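3'-5' exonuclease crn-4 (Caenorhabditis elegans, PDB 5DK5) degrades RNA and DNA from the 3' end as a metal-dependent DEDDh-family exonuclease and takes part in apoptotic DNA degradation. Local coordinates at residues Ser137-Ile149 against Tyr267-Gly281. Sequence-based numbering, arbitrary orientation.
With ZN (zinc ion), chain I.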
ATOM      1  N   SER B 137       4.293 -14.587  -8.657  1.00 23.84           N
ATOM      2  CA  SER B 137       3.618 -15.855  -8.412  1.00 25.68           C
ATOM      3  C   SER B 137       4.483 -17.053  -8.793  1.00 28.66           C
ATOM      4  O   SER B 137       4.075 -18.200  -8.613  1.00 31.20           O
ATOM      5  CB  SER B 137       2.304 -15.898  -9.188  1.00 24.71           C
ATOM      6  OG  SER B 137       1.511 -14.764  -8.887  1.00 23.96           O
ATOM      7  N   ASN B 138       5.676 -16.780  -9.312  1.00 32.11           N
ATOM      8  CA  ASN B 138       6.579 -17.827  -9.782  1.00 33.89           C
ATOM      9  C   ASN B 138       5.896 -18.743 -10.797  1.00 36.11           C
ATOM     10  O   ASN B 138       6.007 -19.968 -10.723  1.00 37.19           O
ATOM     11  CB  ASN B 138       7.109 -18.650  -8.607  1.00 36.28           C
ATOM     12  CG  ASN B 138       8.242 -19.578  -9.012  1.00 39.73           C
ATOM     13  OD1 ASN B 138       8.939 -19.330  -9.996  1.00 40.83           O
ATOM     14  ND2 ASN B 138       8.418 -20.662  -8.266  1.00 39.36           N
ATOM     15  N   ILE B 139       5.181 -18.134 -11.737  1.00 30.96           N
ATOM     16  CA  ILE B 139       4.527 -18.871 -12.808  1.00 29.65           C
ATOM     17  C   ILE B 139       5.243 -18.589 -14.122  1.00 27.47           C
ATOM     18  O   ILE B 139       5.647 -17.459 -14.392  1.00 23.65           O
ATOM     19  CB  ILE B 139       3.037 -18.496 -12.931  1.00 32.31           C
ATOM     20  CG1 ILE B 139       2.335 -18.711 -11.587  1.00 34.06           C
ATOM     21  CG2 ILE B 139       2.365 -19.323 -14.032  1.00 34.30           C
ATOM     22  CD1 ILE B 139       0.869 -18.328 -11.577  1.00 36.69           C
ATOM     23  N   GLN B 140       5.410 -19.629 -14.929  1.00 28.39           N
ATOM     24  CA  GLN B 140       6.050 -19.486 -16.227  1.00 33.37           C
ATOM     25  C   GLN B 140       5.165 -18.678 -17.167  1.00 32.28           C
ATOM     26  O   GLN B 140       3.961 -18.914 -17.255  1.00 32.96           O
ATOM     27  CB  GLN B 140       6.346 -20.858 -16.828  1.00 42.47           C
ATOM     28  CG  GLN B 140       7.111 -20.808 -18.135  1.00 51.14           C
ATOM     29  CD  GLN B 140       7.465 -22.187 -18.647  1.00 58.20           C
ATOM     30  OE1 GLN B 140       8.620 -22.462 -18.974  1.00 60.74           O
ATOM     31  NE2 GLN B 140       6.472 -23.067 -18.717  1.00 60.27           N
ATOM     32  N   MET B 141       5.768 -17.723 -17.865  1.00 37.08           N
ATOM     33  CA  MET B 141       5.037 -16.902 -18.822  1.00 37.76           C
ATOM     34  C   MET B 141       4.454 -17.791 -19.925  1.00 36.76           C
ATOM     35  O   MET B 141       5.208 -18.422 -20.665  1.00 37.49           O
ATOM     36  CB  MET B 141       5.955 -15.838 -19.422  1.00 39.64           C
ATOM     37  CG  MET B 141       5.217 -14.719 -20.134  1.00 38.70           C
ATOM     38  SD  MET B 141       4.368 -13.615 -18.989  1.00 34.41           S
ATOM     39  CE  MET B 141       3.767 -12.367 -20.121  1.00 26.04           C
ATOM     40  N   PRO B 142       3.113 -17.850 -20.040  1.00 32.84           N
ATOM     41  CA  PRO B 142       2.511 -18.766 -21.018  1.00 33.51           C
ATOM     42  C   PRO B 142       2.717 -18.322 -22.463  1.00 33.65           C
ATOM     43  O   PRO B 142       2.935 -17.141 -22.733  1.00 33.02           O
ATOM     44  CB  PRO B 142       1.025 -18.747 -20.649  1.00 34.06           C
ATOM     45  CG  PRO B 142       0.813 -17.423 -20.025  1.00 32.74           C
ATOM     46  CD  PRO B 142       2.087 -17.093 -19.298  1.00 31.25           C
ATOM     47  N   ALA B 143       2.633 -19.276 -23.383  1.00 31.38           N
ATOM     48  CA  ALA B 143       2.883 -19.010 -24.791  1.00 33.62           C
ATOM     49  C   ALA B 143       1.857 -18.054 -25.390  1.00 32.39           C
ATOM     50  O   ALA B 143       2.172 -17.305 -26.312  1.00 33.92           O
ATOM     51  CB  ALA B 143       2.897 -20.314 -25.571  1.00 36.71           C
ATOM     52  N   PHE B 144       0.631 -18.082 -24.872  1.00 31.95           N
ATOM     53  CA  PHE B 144      -0.433 -17.239 -25.414  1.00 32.96           C
ATOM     54  C   PHE B 144      -0.409 -15.820 -24.835  1.00 31.45           C
ATOM     55  O   PHE B 144      -1.230 -14.982 -25.212  1.00 30.13           O
ATOM     56  CB  PHE B 144      -1.811 -17.878 -25.184  1.00 35.51           C
ATOM     57  CG  PHE B 144      -2.041 -18.374 -23.784  1.00 36.97           C
ATOM     58  CD1 PHE B 144      -2.257 -17.489 -22.741  1.00 37.17           C
ATOM     59  CD2 PHE B 144      -2.072 -19.734 -23.519  1.00 37.44           C
ATOM     60  CE1 PHE B 144      -2.480 -17.951 -21.456  1.00 37.21           C
ATOM     61  CE2 PHE B 144      -2.296 -20.201 -22.237  1.00 38.26           C
ATOM     62  CZ  PHE B 144      -2.501 -19.309 -21.205  1.00 37.18           C
ATOM     63  N   PHE B 145       0.527 -15.556 -23.925  1.00 31.47           N
ATOM     64  CA  PHE B 145       0.770 -14.200 -23.434  1.00 29.71           C
ATOM     65  C   PHE B 145       2.028 -13.593 -24.065  1.00 29.86           C
ATOM     66  O   PHE B 145       2.325 -12.415 -23.854  1.00 29.38           O
ATOM     67  CB  PHE B 145       0.911 -14.180 -21.905  1.00 28.19           C
ATOM     68  CG  PHE B 145      -0.401 -14.184 -21.150  1.00 27.10           C
ATOM     69  CD1 PHE B 145      -1.623 -14.161 -21.807  1.00 28.45           C
ATOM     70  CD2 PHE B 145      -0.399 -14.190 -19.765  1.00 27.65           C
ATOM     71  CE1 PHE B 145      -2.812 -14.154 -21.094  1.00 28.66           C
ATOM     72  CE2 PHE B 145      -1.584 -14.183 -19.048  1.00 26.56           C
ATOM     73  CZ  PHE B 145      -2.790 -14.165 -19.712  1.00 27.18           C
ATOM     74  N   ARG B 146       2.767 -14.395 -24.828  1.00 30.11           N
ATOM     75  CA  ARG B 146       3.994 -13.928 -25.466  1.00 31.53           C
ATOM     76  C   ARG B 146       3.759 -13.594 -26.942  1.00 33.08           C
ATOM     77  O   ARG B 146       4.691 -13.257 -27.675  1.00 32.37           O
ATOM     78  CB  ARG B 146       5.100 -14.973 -25.314  1.00 33.61           C
ATOM     79  CG  ARG B 146       5.605 -15.100 -23.881  1.00 34.17           C
ATOM     80  CD  ARG B 146       6.805 -16.023 -23.766  1.00 36.64           C
ATOM     81  NE  ARG B 146       7.909 -15.601 -24.623  1.00 41.61           N
ATOM     82  CZ  ARG B 146       9.140 -16.099 -24.559  1.00 45.19           C
ATOM     83  NH1 ARG B 146       9.437 -17.037 -23.670  1.00 45.42           N
ATOM     84  NH2 ARG B 146      10.079 -15.652 -25.383  1.00 46.52           N
ATOM     85  N   GLN B 147       2.505 -13.700 -27.368  1.00 33.00           N
ATOM     86  CA  GLN B 147       2.066 -13.144 -28.640  1.00 33.10           C
ATOM     87  C   GLN B 147       0.665 -12.585 -28.444  1.00 32.84           C
ATOM     88  O   GLN B 147      -0.167 -13.202 -27.780  1.00 35.12           O
ATOM     89  CB  GLN B 147       2.087 -14.196 -29.752  1.00 35.79           C
ATOM     90  CG  GLN B 147       1.149 -15.382 -29.536  1.00 38.34           C
ATOM     91  CD  GLN B 147       0.954 -16.213 -30.792  1.00 40.95           C
ATOM     92  OE1 GLN B 147      -0.156 -16.660 -31.085  1.00 41.46           O
ATOM     93  NE2 GLN B 147       2.032 -16.425 -31.541  1.00 40.86           N
ATOM     94  N   TYR B 148       0.407 -11.407 -28.998  1.00 30.87           N
ATOM     95  CA  TYR B 148      -0.881 -10.759 -28.793  1.00 31.84           C
ATOM     96  C   TYR B 148      -1.107  -9.624 -29.780  1.00 31.10           C
ATOM     97  O   TYR B 148      -0.238  -9.307 -30.592  1.00 31.72           O
ATOM     98  CB  TYR B 148      -0.987 -10.231 -27.361  1.00 33.99           C
ATOM     99  CG  TYR B 148       0.068  -9.212 -27.009  1.00 37.28           C
ATOM    100  CD1 TYR B 148       1.291  -9.603 -26.478  1.00 38.94           C
ATOM    101  CD2 TYR B 148      -0.159  -7.857 -27.200  1.00 38.38           C
ATOM    102  CE1 TYR B 148       2.258  -8.673 -26.153  1.00 39.75           C
ATOM    103  CE2 TYR B 148       0.800  -6.918 -26.878  1.00 38.79           C
ATOM    104  CZ  TYR B 148       2.007  -7.332 -26.354  1.00 38.63           C
ATOM    105  OH  TYR B 148       2.969  -6.404 -26.032  1.00 36.70           O
ATOM    106  N   ILE B 149      -2.286  -9.019 -29.689  1.00 31.34           N
ATOM    107  CA  ILE B 149      -2.684  -7.941 -30.581  1.00 33.34           C
ATOM    108  C   ILE B 149      -2.767  -6.617 -29.834  1.00 33.15           C
ATOM    109  O   ILE B 149      -3.656  -6.415 -29.007  1.00 33.19           O
ATOM    110  CB  ILE B 149      -4.043  -8.240 -31.243  1.00 36.44           C
ATOM    111  CG1 ILE B 149      -3.980  -9.593 -31.964  1.00 38.19           C
ATOM    112  CG2 ILE B 149      -4.432  -7.108 -32.199  1.00 39.34           C
ATOM    113  CD1 ILE B 149      -5.235  -9.978 -32.719  1.00 33.90           C
ATOM    114  N   TYR B 267       3.396 -19.835 -32.823  1.00 56.79           N
ATOM    115  CA  TYR B 267       2.995 -20.247 -31.484  1.00 55.25           C
ATOM    116  C   TYR B 267       3.483 -21.682 -31.251  1.00 59.29           C
ATOM    117  O   TYR B 267       3.199 -22.532 -32.092  1.00 64.24           O
ATOM    118  CB  TYR B 267       1.472 -20.167 -31.324  1.00 51.10           C
ATOM    119  CG  TYR B 267       0.980 -20.546 -29.941  1.00 44.56           C
ATOM    120  CD1 TYR B 267       0.901 -21.877 -29.547  1.00 40.74           C
ATOM    121  CD2 TYR B 267       0.595 -19.572 -29.029  1.00 41.05           C
ATOM    122  CE1 TYR B 267       0.462 -22.224 -28.286  1.00 38.49           C
ATOM    123  CE2 TYR B 267       0.150 -19.911 -27.766  1.00 38.52           C
ATOM    124  CZ  TYR B 267       0.084 -21.239 -27.400  1.00 37.74           C
ATOM    125  OH  TYR B 267      -0.359 -21.586 -26.143  1.00 35.64           O
ATOM    126  N   GLY B 268       4.201 -21.995 -30.166  1.00 52.98           N
ATOM    127  CA  GLY B 268       4.669 -21.083 -29.130  1.00 47.59           C
ATOM    128  C   GLY B 268       6.186 -21.136 -29.062  1.00 44.62           C
ATOM    129  O   GLY B 268       6.765 -21.687 -28.126  1.00 42.67           O
ATOM    130  N   VAL B 269       6.825 -20.578 -30.084  1.00 48.49           N
ATOM    131  CA  VAL B 269       8.280 -20.553 -30.187  1.00 47.55           C
ATOM    132  C   VAL B 269       8.784 -19.120 -30.115  1.00 46.69           C
ATOM    133  O   VAL B 269       8.293 -18.244 -30.828  1.00 46.69           O
ATOM    134  CB  VAL B 269       8.760 -21.196 -31.503  1.00 47.31           C
ATOM    135  CG1 VAL B 269      10.278 -21.139 -31.606  1.00 47.51           C
ATOM    136  CG2 VAL B 269       8.270 -22.635 -31.599  1.00 46.29           C
ATOM    137  N   CYS B 270       9.763 -18.883 -29.249  1.00 43.78           N
ATOM    138  CA  CYS B 270      10.356 -17.559 -29.125  1.00 41.56           C
ATOM    139  C   CYS B 270      10.972 -17.150 -30.454  1.00 39.64           C
ATOM    140  O   CYS B 270      11.735 -17.907 -31.053  1.00 39.89           O
ATOM    141  CB  CYS B 270      11.411 -17.529 -28.021  1.00 40.07           C
ATOM    142  SG  CYS B 270      12.363 -15.996 -27.991  1.00 41.07           S
ATOM    143  N   ARG B 271      10.630 -15.954 -30.914  1.00 39.76           N
ATOM    144  CA  ARG B 271      11.084 -15.480 -32.213  1.00 40.89           C
ATOM    145  C   ARG B 271      12.599 -15.296 -32.250  1.00 40.96           C
ATOM    146  O   ARG B 271      13.220 -15.449 -33.301  1.00 39.70           O
ATOM    147  CB  ARG B 271      10.388 -14.163 -32.567  1.00 45.03           C
ATOM    148  CG  ARG B 271      10.034 -14.015 -34.036  1.00 51.26           C
ATOM    149  CD  ARG B 271       9.049 -15.074 -34.478  1.00 56.32           C
ATOM    150  NE  ARG B 271       9.578 -15.882 -35.577  1.00 63.96           N
ATOM    151  CZ  ARG B 271       9.412 -17.196 -35.712  1.00 69.16           C
ATOM    152  NH1 ARG B 271       8.736 -17.899 -34.810  1.00 70.09           N
ATOM    153  NH2 ARG B 271       9.936 -17.816 -36.761  1.00 71.66           N
ATOM    154  N   TYR B 272      13.193 -14.978 -31.103  1.00 37.99           N
ATOM    155  CA  TYR B 272      14.624 -14.702 -31.048  1.00 41.37           C
ATOM    156  C   TYR B 272      15.460 -15.982 -30.986  1.00 43.32           C
ATOM    157  O   TYR B 272      16.190 -16.298 -31.925  1.00 44.09           O
ATOM    158  CB  TYR B 272      14.951 -13.813 -29.845  1.00 40.30           C
ATOM    159  CG  TYR B 272      16.355 -13.262 -29.884  1.00 42.00           C
ATOM    160  CD1 TYR B 272      17.422 -13.991 -29.379  1.00 42.38           C
ATOM    161  CD2 TYR B 272      16.616 -12.017 -30.438  1.00 44.01           C
ATOM    162  CE1 TYR B 272      18.708 -13.494 -29.420  1.00 43.34           C
ATOM    163  CE2 TYR B 272      17.898 -11.512 -30.483  1.00 44.84           C
ATOM    164  CZ  TYR B 272      18.940 -12.253 -29.973  1.00 44.22           C
ATOM    165  OH  TYR B 272      20.220 -11.749 -30.015  1.00 44.68           O
ATOM    166  N   CYS B 273      15.348 -16.715 -29.880  1.00 51.98           N
ATOM    167  CA  CYS B 273      16.196 -17.882 -29.642  1.00 54.69           C
ATOM    168  C   CYS B 273      15.672 -19.137 -30.336  1.00 55.11           C
ATOM    169  O   CYS B 273      16.344 -20.168 -30.351  1.00 54.91           O
ATOM    170  CB  CYS B 273      16.326 -18.141 -28.140  1.00 53.86           C
ATOM    171  SG  CYS B 273      14.799 -18.656 -27.333  1.00 43.93           S
ATOM    172  N   ARG B 274      14.471 -19.044 -30.899  1.00 56.56           N
ATOM    173  CA  ARG B 274      13.872 -20.142 -31.656  1.00 57.45           C
ATOM    174  C   ARG B 274      13.765 -21.424 -30.833  1.00 56.76           C
ATOM    175  O   ARG B 274      13.908 -22.527 -31.361  1.00 57.62           O
ATOM    176  CB  ARG B 274      14.676 -20.400 -32.936  1.00 60.65           C
ATOM    177  CG  ARG B 274      14.570 -19.287 -33.964  1.00 64.28           C
ATOM    178  CD  ARG B 274      13.192 -19.260 -34.611  1.00 69.06           C
ATOM    179  NE  ARG B 274      12.912 -17.983 -35.261  1.00 74.52           N
ATOM    180  CZ  ARG B 274      13.286 -17.667 -36.498  1.00 80.75           C
ATOM    181  NH1 ARG B 274      13.966 -18.529 -37.242  1.00 83.62           N
ATOM    182  NH2 ARG B 274      12.977 -16.476 -36.990  1.00 82.63           N
ATOM    183  N   LYS B 275      13.514 -21.268 -29.537  1.00 55.86           N
ATOM    184  CA  LYS B 275      13.278 -22.403 -28.654  1.00 55.92           C
ATOM    185  C   LYS B 275      11.880 -22.315 -28.058  1.00 56.77           C
ATOM    186  O   LYS B 275      11.276 -21.242 -28.026  1.00 56.93           O
ATOM    187  CB  LYS B 275      14.334 -22.458 -27.548  1.00 55.74           C
ATOM    188  CG  LYS B 275      15.723 -22.807 -28.061  1.00 59.52           C
ATOM    189  CD  LYS B 275      16.666 -23.189 -26.932  1.00 61.02           C
ATOM    190  CE  LYS B 275      17.015 -21.997 -26.058  1.00 60.72           C
ATOM    191  NZ  LYS B 275      18.046 -22.346 -25.040  1.00 61.69           N
ATOM    192  N   GLY B 276      11.366 -23.451 -27.600  1.00 43.90           N
ATOM    193  CA  GLY B 276      10.050 -23.500 -26.991  1.00 47.05           C
ATOM    194  C   GLY B 276       9.963 -22.567 -25.801  1.00 47.94           C
ATOM    195  O   GLY B 276      10.929 -22.403 -25.057  1.00 49.47           O
ATOM    196  N   MET B 277       8.797 -21.956 -25.620  1.00 58.31           N
ATOM    197  CA  MET B 277       8.587 -21.002 -24.537  1.00 55.52           C
ATOM    198  C   MET B 277       8.453 -21.701 -23.184  1.00 53.73           C
ATOM    199  O   MET B 277       8.196 -21.058 -22.167  1.00 51.29           O
ATOM    200  CB  MET B 277       7.349 -20.152 -24.827  1.00 52.56           C
ATOM    201  CG  MET B 277       7.530 -19.226 -26.019  1.00 52.05           C
ATOM    202  SD  MET B 277       5.993 -18.495 -26.606  1.00 48.43           S
ATOM    203  CE  MET B 277       6.620 -17.354 -27.837  1.00 44.81           C
ATOM    204  N   ASP B 278       8.627 -23.021 -23.186  1.00 62.77           N
ATOM    205  CA  ASP B 278       8.703 -23.798 -21.953  1.00 62.78           C
ATOM    206  C   ASP B 278      10.145 -23.858 -21.443  1.00 62.54           C
ATOM    207  O   ASP B 278      10.388 -24.195 -20.284  1.00 62.46           O
ATOM    208  CB  ASP B 278       8.153 -25.215 -22.162  1.00 65.63           C
ATOM    209  CG  ASP B 278       8.612 -25.839 -23.468  1.00 68.80           C
ATOM    210  OD1 ASP B 278       9.670 -25.430 -23.989  1.00 69.96           O
ATOM    211  OD2 ASP B 278       7.908 -26.738 -23.978  1.00 70.15           O
ATOM    212  N   VAL B 279      11.092 -23.534 -22.321  1.00 58.45           N
ATOM    213  CA  VAL B 279      12.506 -23.452 -21.959  1.00 58.90           C
ATOM    214  C   VAL B 279      12.934 -21.990 -21.909  1.00 59.31           C
ATOM    215  O   VAL B 279      13.574 -21.547 -20.953  1.00 59.36           O
ATOM    216  CB  VAL B 279      13.397 -24.217 -22.962  1.00 60.39           C
ATOM    217  CG1 VAL B 279      14.869 -24.109 -22.574  1.00 61.42           C
ATOM    218  CG2 VAL B 279      12.977 -25.676 -23.042  1.00 61.58           C
ATOM    219  N   CYS B 280      12.577 -21.246 -22.950  1.00 55.77           N
ATOM    220  CA  CYS B 280      12.873 -19.822 -23.022  1.00 58.50           C
ATOM    221  C   CYS B 280      12.016 -19.031 -22.036  1.00 59.87           C
ATOM    222  O   CYS B 280      10.820 -19.285 -21.898  1.00 59.37           O
ATOM    223  CB  CYS B 280      12.648 -19.308 -24.445  1.00 59.45           C
ATOM    224  SG  CYS B 280      12.686 -17.510 -24.593  1.00 40.15           S
ATOM    225  N   GLY B 281      12.641 -18.074 -21.353  1.00 44.96           N
ATOM    226  CA  GLY B 281      11.952 -17.230 -20.391  1.00 44.19           C
ATOM    227  C   GLY B 281      12.178 -17.658 -18.953  1.00 40.61           C
ATOM    228  O   GLY B 281      11.684 -17.019 -18.024  1.00 40.67           O
TER
HETATM  229 ZN    ZN I 301      13.884 -16.637 -26.409  1.00 42.66          ZN
HETATM  230  O   HOH W   1       7.746 -18.216 -21.387  1.00 45.99           O
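The Cys4 zinc site of the C-terminal region meets the RNase H-like fold of the DEDDh exonuclease domain here, with R146 reaching from the turn before strand 147-150 to the zinc ligand C280. Its NH2 donates to C280 SG at 3.3 Å, the sulfur lying almost in the guanidinium plane, and NH1 adds a weak bond to the same sulfur. NH2 also hydrogen-bonds L218 O on the neighbouring strand 216-219. Two N-H groups thus converge on a thiolate already bound to zinc, and would be expected to offset part of the negative charge of the four-cysteine site. M277 runs past R146 in the opposite direction, its CG over one guanidinium face at 3.7 Å from R146 NH1, while the extended chain takes SD to 3.6 Å from A143 CA. Water 1 bridges the loops: it accepts from R146 NH1 and lies within hydrogen-bonding distance of M141 O and M277 O. Farther along, chi1 of -178° carries the Y267 ring out along A143 and F144. The Y267 and F144 side chains run side by side, with Y267 OH at the edge of the F144 ring, and A143 CB lies 3.5 Å from Y267 CZ. The Q147 amide, turned 71° from the Y267 ring, meets its edge, OE1 3.6 Å from Y267 CD2. C270 and C273, as a CxxC pair, bind the metal with C280 and C220, an all-cysteine ligand set consistent with a structural Cys4 zinc site.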